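Local coordinates for inositol dehydrogenase (Lactobacillus casei, PDB 4MKX), which probably oxidises scyllo-inositol with NAD as cofactor, as a sugar-alcohol dehydrogenase of the Gfo/Idh/MocA family, at residues Val23-Leu28 / Asp57-Glu62; Ile31-Ile36 / Ala43-Ala48. All coordinates share one frame; numbering follows the deposited sequence.

Contact 1: Val23-Leu28 / Asp57-Glu62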
loop_
_atom_site.group_PDB
_atom_site.type_symbol
_atom_site.label_atom_id
_atom_site.label_comp_id
_atom_site.label_asym_id
_atom_site.label_seq_id
_atom_site.Cartn_x
_atom_site.Cartn_y
_atom_site.Cartn_z
ATOM N N VAL A 23 34.997 4.777 -22.437
ATOM C CA VAL A 23 35.578 3.456 -22.584
ATOM C C VAL A 23 34.675 2.491 -21.835
ATOM O O VAL A 23 34.224 2.794 -20.728
ATOM C CB VAL A 23 37.027 3.384 -22.045
ATOM C CG1 VAL A 23 37.109 3.820 -20.570
ATOM C CG2 VAL A 23 37.586 1.979 -22.233
ATOM N N GLY A 24 34.393 1.346 -22.445
ATOM C CA GLY A 24 33.498 0.366 -21.865
ATOM C C GLY A 24 32.130 0.531 -22.492
ATOM O O GLY A 24 31.436 1.516 -22.231
ATOM N N LEU A 25 31.748 -0.418 -23.340
ATOM C CA LEU A 25 30.460 -0.339 -24.007
ATOM C C LEU A 25 29.660 -1.609 -23.764
ATOM O O LEU A 25 28.975 -2.111 -24.654
ATOM C CB LEU A 25 30.641 -0.048 -25.500
ATOM C CG LEU A 25 31.101 1.375 -25.823
ATOM C CD1 LEU A 25 31.502 1.508 -27.285
ATOM C CD2 LEU A 25 30.014 2.381 -25.488
ATOM N N GLY A 26 29.756 -2.125 -22.542
ATOM C CA GLY A 26 28.860 -3.168 -22.089
ATOM C C GLY A 26 27.516 -2.549 -21.758
ATOM O O GLY A 26 27.235 -1.416 -22.169
ATOM N N ARG A 27 26.689 -3.278 -21.010
ATOM C CA ARG A 27 25.318 -2.849 -20.748
ATOM C C ARG A 27 25.273 -1.449 -20.152
ATOM O O ARG A 27 24.566 -0.572 -20.651
ATOM C CB ARG A 27 24.614 -3.835 -19.811
ATOM C CG ARG A 27 23.167 -3.462 -19.512
ATOM C CD ARG A 27 22.443 -4.518 -18.691
ATOM N NE ARG A 27 20.998 -4.412 -18.895
ATOM N NH1 ARG A 27 20.425 -5.619 -17.013
ATOM N NH2 ARG A 27 18.790 -4.783 -18.384
ATOM N N LEU A 28 26.044 -1.239 -19.091
ATOM C CA LEU A 28 26.055 0.049 -18.415
ATOM C C LEU A 28 26.711 1.135 -19.276
ATOM O O LEU A 28 26.257 2.277 -19.306
ATOM C CB LEU A 28 26.755 -0.077 -17.060
ATOM C CG LEU A 28 26.798 1.168 -16.179
ATOM C CD1 LEU A 28 25.398 1.660 -15.910
ATOM C CD2 LEU A 28 27.533 0.862 -14.880
ATOM N N ASP A 57 31.453 -0.213 -33.851
ATOM C CA ASP A 57 30.579 -0.006 -34.995
ATOM C C ASP A 57 29.199 0.445 -34.526
ATOM O O ASP A 57 28.566 1.293 -35.157
ATOM C CB ASP A 57 30.506 -1.270 -35.853
ATOM C CG ASP A 57 31.781 -1.502 -36.652
ATOM O OD1 ASP A 57 32.352 -0.516 -37.171
ATOM O OD2 ASP A 57 32.216 -2.669 -36.754
ATOM N N TRP A 58 28.749 -0.117 -33.407
ATOM C CA TRP A 58 27.520 0.331 -32.758
ATOM C C TRP A 58 27.619 1.823 -32.433
ATOM O O TRP A 58 26.731 2.598 -32.770
ATOM C CB TRP A 58 27.245 -0.487 -31.490
ATOM C CG TRP A 58 26.056 0.001 -30.698
ATOM C CD1 TRP A 58 24.742 -0.313 -30.907
ATOM C CD2 TRP A 58 26.081 0.900 -29.581
ATOM N NE1 TRP A 58 23.950 0.337 -29.984
ATOM C CE2 TRP A 58 24.748 1.086 -29.162
ATOM C CE3 TRP A 58 27.102 1.565 -28.897
ATOM C CZ2 TRP A 58 24.414 1.910 -28.083
ATOM C CZ3 TRP A 58 26.764 2.385 -27.826
ATOM C CH2 TRP A 58 25.436 2.549 -27.433
ATOM N N ALA A 59 28.722 2.221 -31.804
ATOM C CA ALA A 59 28.931 3.616 -31.423
ATOM C C ALA A 59 28.892 4.584 -32.607
ATOM O O ALA A 59 28.432 5.723 -32.470
ATOM C CB ALA A 59 30.238 3.764 -30.675
ATOM N N LYS A 60 29.399 4.140 -33.756
ATOM C CA LYS A 60 29.422 4.967 -34.959
ATOM C C LYS A 60 28.053 5.052 -35.622
ATOM O O LYS A 60 27.579 6.139 -35.944
ATOM C CB LYS A 60 30.423 4.415 -35.972
ATOM C CG LYS A 60 31.874 4.529 -35.556
ATOM C CD LYS A 60 32.787 4.140 -36.712
ATOM C CE LYS A 60 32.592 5.081 -37.896
ATOM N NZ LYS A 60 32.570 4.365 -39.206
ATOM N N LYS A 61 27.432 3.898 -35.837
ATOM C CA LYS A 61 26.126 3.837 -36.480
ATOM C C LYS A 61 25.042 4.452 -35.605
ATOM O O LYS A 61 24.400 5.431 -35.988
ATOM C CB LYS A 61 25.762 2.385 -36.794
ATOM C CG LYS A 61 24.353 2.203 -37.343
ATOM C CD LYS A 61 24.128 0.768 -37.783
ATOM C CE LYS A 61 22.949 0.662 -38.729
ATOM N NZ LYS A 61 22.958 -0.627 -39.473
ATOM N N GLU A 62 24.852 3.870 -34.427
ATOM C CA GLU A 62 23.758 4.252 -33.541
ATOM C C GLU A 62 23.892 5.656 -32.970
ATOM O O GLU A 62 22.906 6.383 -32.883
ATOM C CB GLU A 62 23.624 3.241 -32.403
ATOM C CG GLU A 62 23.116 1.893 -32.858
ATOM C CD GLU A 62 21.709 1.974 -33.401
ATOM O OE1 GLU A 62 20.851 2.577 -32.720
ATOM O OE2 GLU A 62 21.464 1.447 -34.507
#
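L25 against W58 and A59 is a small, purely apolar contact between the turn that follows strand 18-23 and helix 53-63 of the Rossmann domain. It buries 93 Å² in all. The two methyls of L25 divide the work: CD2 comes obliquely to the six-membered ring of the indole, 4.0 Å from W58 CZ3, while CD1 faces the helix itself, 4.3 Å from A59 CB. W58 reaches out to the leucine because its CG is anti to the backbone N (chi1 175°). E62 CB, one turn on in the same helix, lies 3.8 Å above the plane of the W58 ring toward the rim, and K30 of helix 27-38 makes a cation-pi interaction with the indole. The turn carries G24 and G26, consistent with the glycine-rich motif that binds the dinucleotide in Rossmann domains. G24 adopts backbone angles (99°/108°) that suit glycine, and G26 takes the N-cap position of helix 27-38. L25, between these glycines, directs its side chain toward helix 53-63. With only methyls and indole carbons meeting, the attachment rests on dispersion and the exclusion of water, so the fit depends on shape and not on bond direction.

Contact 2: Ile31-Ile36 / Ala43-Ala48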
loop_
_atom_site.group_PDB
_atom_site.type_symbol
_atom_site.label_atom_id
_atom_site.label_comp_id
_atom_site.label_asym_id
_atom_site.label_seq_id
_atom_site.Cartn_x
_atom_site.Cartn_y
_atom_site.Cartn_z
ATOM N N ILE A 31 24.274 2.550 -21.764
ATOM C CA ILE A 31 23.336 3.479 -21.144
ATOM C C ILE A 31 23.931 4.882 -21.039
ATOM O O ILE A 31 23.319 5.853 -21.476
ATOM C CB ILE A 31 22.871 2.969 -19.764
ATOM C CG1 ILE A 31 22.074 1.669 -19.936
ATOM C CG2 ILE A 31 22.036 4.027 -19.046
ATOM C CD1 ILE A 31 21.783 0.946 -18.640
ATOM N N HIS A 32 25.134 4.991 -20.479
ATOM C CA HIS A 32 25.793 6.281 -20.357
ATOM C C HIS A 32 26.021 6.907 -21.726
ATOM O O HIS A 32 25.817 8.104 -21.914
ATOM C CB HIS A 32 27.149 6.135 -19.652
ATOM C CG HIS A 32 27.055 5.946 -18.167
ATOM N ND1 HIS A 32 26.300 6.768 -17.353
ATOM C CD2 HIS A 32 27.657 5.059 -17.341
ATOM C CE1 HIS A 32 26.423 6.376 -16.098
ATOM N NE2 HIS A 32 27.249 5.343 -16.061
ATOM N N ALA A 33 26.481 6.096 -22.672
ATOM C CA ALA A 33 26.804 6.605 -24.006
ATOM C C ALA A 33 25.563 7.158 -24.692
ATOM O O ALA A 33 25.597 8.247 -25.263
ATOM C CB ALA A 33 27.428 5.511 -24.852
ATOM N N THR A 34 24.474 6.401 -24.632
ATOM C CA THR A 34 23.216 6.823 -25.253
ATOM C C THR A 34 22.708 8.101 -24.604
ATOM O O THR A 34 22.279 9.029 -25.288
ATOM C CB THR A 34 22.154 5.729 -25.137
ATOM O OG1 THR A 34 22.645 4.536 -25.754
ATOM C CG2 THR A 34 20.851 6.144 -25.816
ATOM N N ASN A 35 22.761 8.155 -23.278
ATOM C CA ASN A 35 22.299 9.335 -22.568
ATOM C C ASN A 35 23.106 10.574 -22.927
ATOM O O ASN A 35 22.546 11.632 -23.204
ATOM C CB ASN A 35 22.337 9.104 -21.060
ATOM C CG ASN A 35 21.232 8.202 -20.571
ATOM O OD1 ASN A 35 20.263 7.920 -21.286
ATOM N ND2 ASN A 35 21.363 7.749 -19.337
ATOM N N ILE A 36 24.429 10.442 -22.927
ATOM C CA ILE A 36 25.296 11.563 -23.223
ATOM C C ILE A 36 25.047 12.076 -24.639
ATOM O O ILE A 36 25.025 13.281 -24.869
ATOM C CB ILE A 36 26.781 11.170 -23.062
ATOM C CG1 ILE A 36 27.116 10.993 -21.583
ATOM C CG2 ILE A 36 27.692 12.230 -23.689
ATOM C CD1 ILE A 36 28.355 10.148 -21.352
ATOM N N ALA A 43 26.613 18.600 -23.887
ATOM C CA ALA A 43 27.557 17.503 -24.006
ATOM C C ALA A 43 27.461 16.853 -25.370
ATOM O O ALA A 43 26.402 16.837 -26.003
ATOM C CB ALA A 43 27.318 16.476 -22.916
ATOM N N LYS A 44 28.589 16.322 -25.822
ATOM C CA LYS A 44 28.651 15.595 -27.070
ATOM C C LYS A 44 29.459 14.333 -26.832
ATOM O O LYS A 44 30.523 14.394 -26.218
ATOM C CB LYS A 44 29.354 16.466 -28.109
ATOM C CG LYS A 44 29.611 15.795 -29.434
ATOM C CD LYS A 44 30.277 16.779 -30.386
ATOM C CE LYS A 44 30.676 16.114 -31.695
ATOM N NZ LYS A 44 29.530 15.416 -32.334
ATOM N N LEU A 45 28.963 13.192 -27.301
ATOM C CA LEU A 45 29.774 11.978 -27.257
ATOM C C LEU A 45 30.672 11.978 -28.484
ATOM O O LEU A 45 30.218 11.721 -29.601
ATOM C CB LEU A 45 28.908 10.717 -27.211
ATOM C CG LEU A 45 29.686 9.438 -26.881
ATOM C CD1 LEU A 45 30.224 9.497 -25.471
ATOM C CD2 LEU A 45 28.820 8.215 -27.068
ATOM N N GLN A 46 31.945 12.277 -28.260
ATOM C CA GLN A 46 32.895 12.535 -29.336
ATOM C C GLN A 46 33.695 11.292 -29.704
ATOM O O GLN A 46 33.967 11.034 -30.881
ATOM C CB GLN A 46 33.847 13.646 -28.902
ATOM C CG GLN A 46 35.022 13.856 -29.844
ATOM C CD GLN A 46 34.631 14.559 -31.130
ATOM O OE1 GLN A 46 33.507 15.038 -31.276
ATOM N NE2 GLN A 46 35.567 14.631 -32.067
ATOM N N ALA A 47 34.068 10.515 -28.692
ATOM C CA ALA A 47 34.962 9.387 -28.914
ATOM C C ALA A 47 34.555 8.183 -28.076
ATOM O O ALA A 47 33.931 8.331 -27.021
ATOM C CB ALA A 47 36.389 9.784 -28.594
ATOM N N ALA A 48 34.902 6.992 -28.557
ATOM C CA ALA A 48 34.666 5.754 -27.821
ATOM C C ALA A 48 35.888 4.852 -27.951
ATOM O O ALA A 48 36.537 4.830 -29.004
ATOM C CB ALA A 48 33.427 5.044 -28.343
#
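No flat side chain lies between A33 and I36 on one segment and A43 and L45 on the other; the imidazole of H32 leads away from the strand, meets F85 and F108 edge-to-face, and is held at both nitrogens, ND1 by E311 and NE2 by E110. What remains is aliphatic packing inside the first beta-alpha-beta crossover of the Rossmann fold, where helix 27-38 lies against strand 43-49. The axes of the short segments 31-36 and 43-48 approach to 8.1 Å, their N-to-C directions 125° apart, and 213 Å² is buried. I36 and L45 carry most of it, their side chains crossing at about a right angle. I36 CG2 stands anti to the backbone N, a setting that puts this methyl over the strand, 4.0 Å from L45 CB and 4.3 Å from A43 CB. L45 answers toward the preceding helical turn: with CG anti to its own N (chi1 -168°), CD2 comes 3.8 Å from A33 CB. The cluster continues past the two segments, since I36 also packs on I20 and A33 on I22 of the neighbouring strand, while L63 touches both A33 and L45. K44 turns to the other side of the sheet, following the strand's alternation. The methyls also rest on main-chain atoms, by van der Waals contact alone: I36 CG2 is 3.9 Å from L45 N, and L45 CD2 lies 3.7 Å from the carbonyl O of A33.

How the contacts relate
Contact 1 and contact 2 are neighbouring, largely apolar patches, their centres about 9 Å apart, and both draw on helix 27-38. L25 joins them directly: its CD2 is 4.1 Å from A33 CB and its CD1 4.2 Å from A48 CB. From helix 53-63, A59 CB also reaches A48 CB at 4.2 Å, and W58 CH2 packs 3.8 Å from T34 OG1. Strand 43-49 leads on to helix 53-63, so the chain returns from contact 2 to the glycine turn of contact 1. That turn probably forms part of the dinucleotide site, as in other Rossmann domains; the enzyme here is in its apo form. The side chain of A33 lies near the glycines of the motif without touching them.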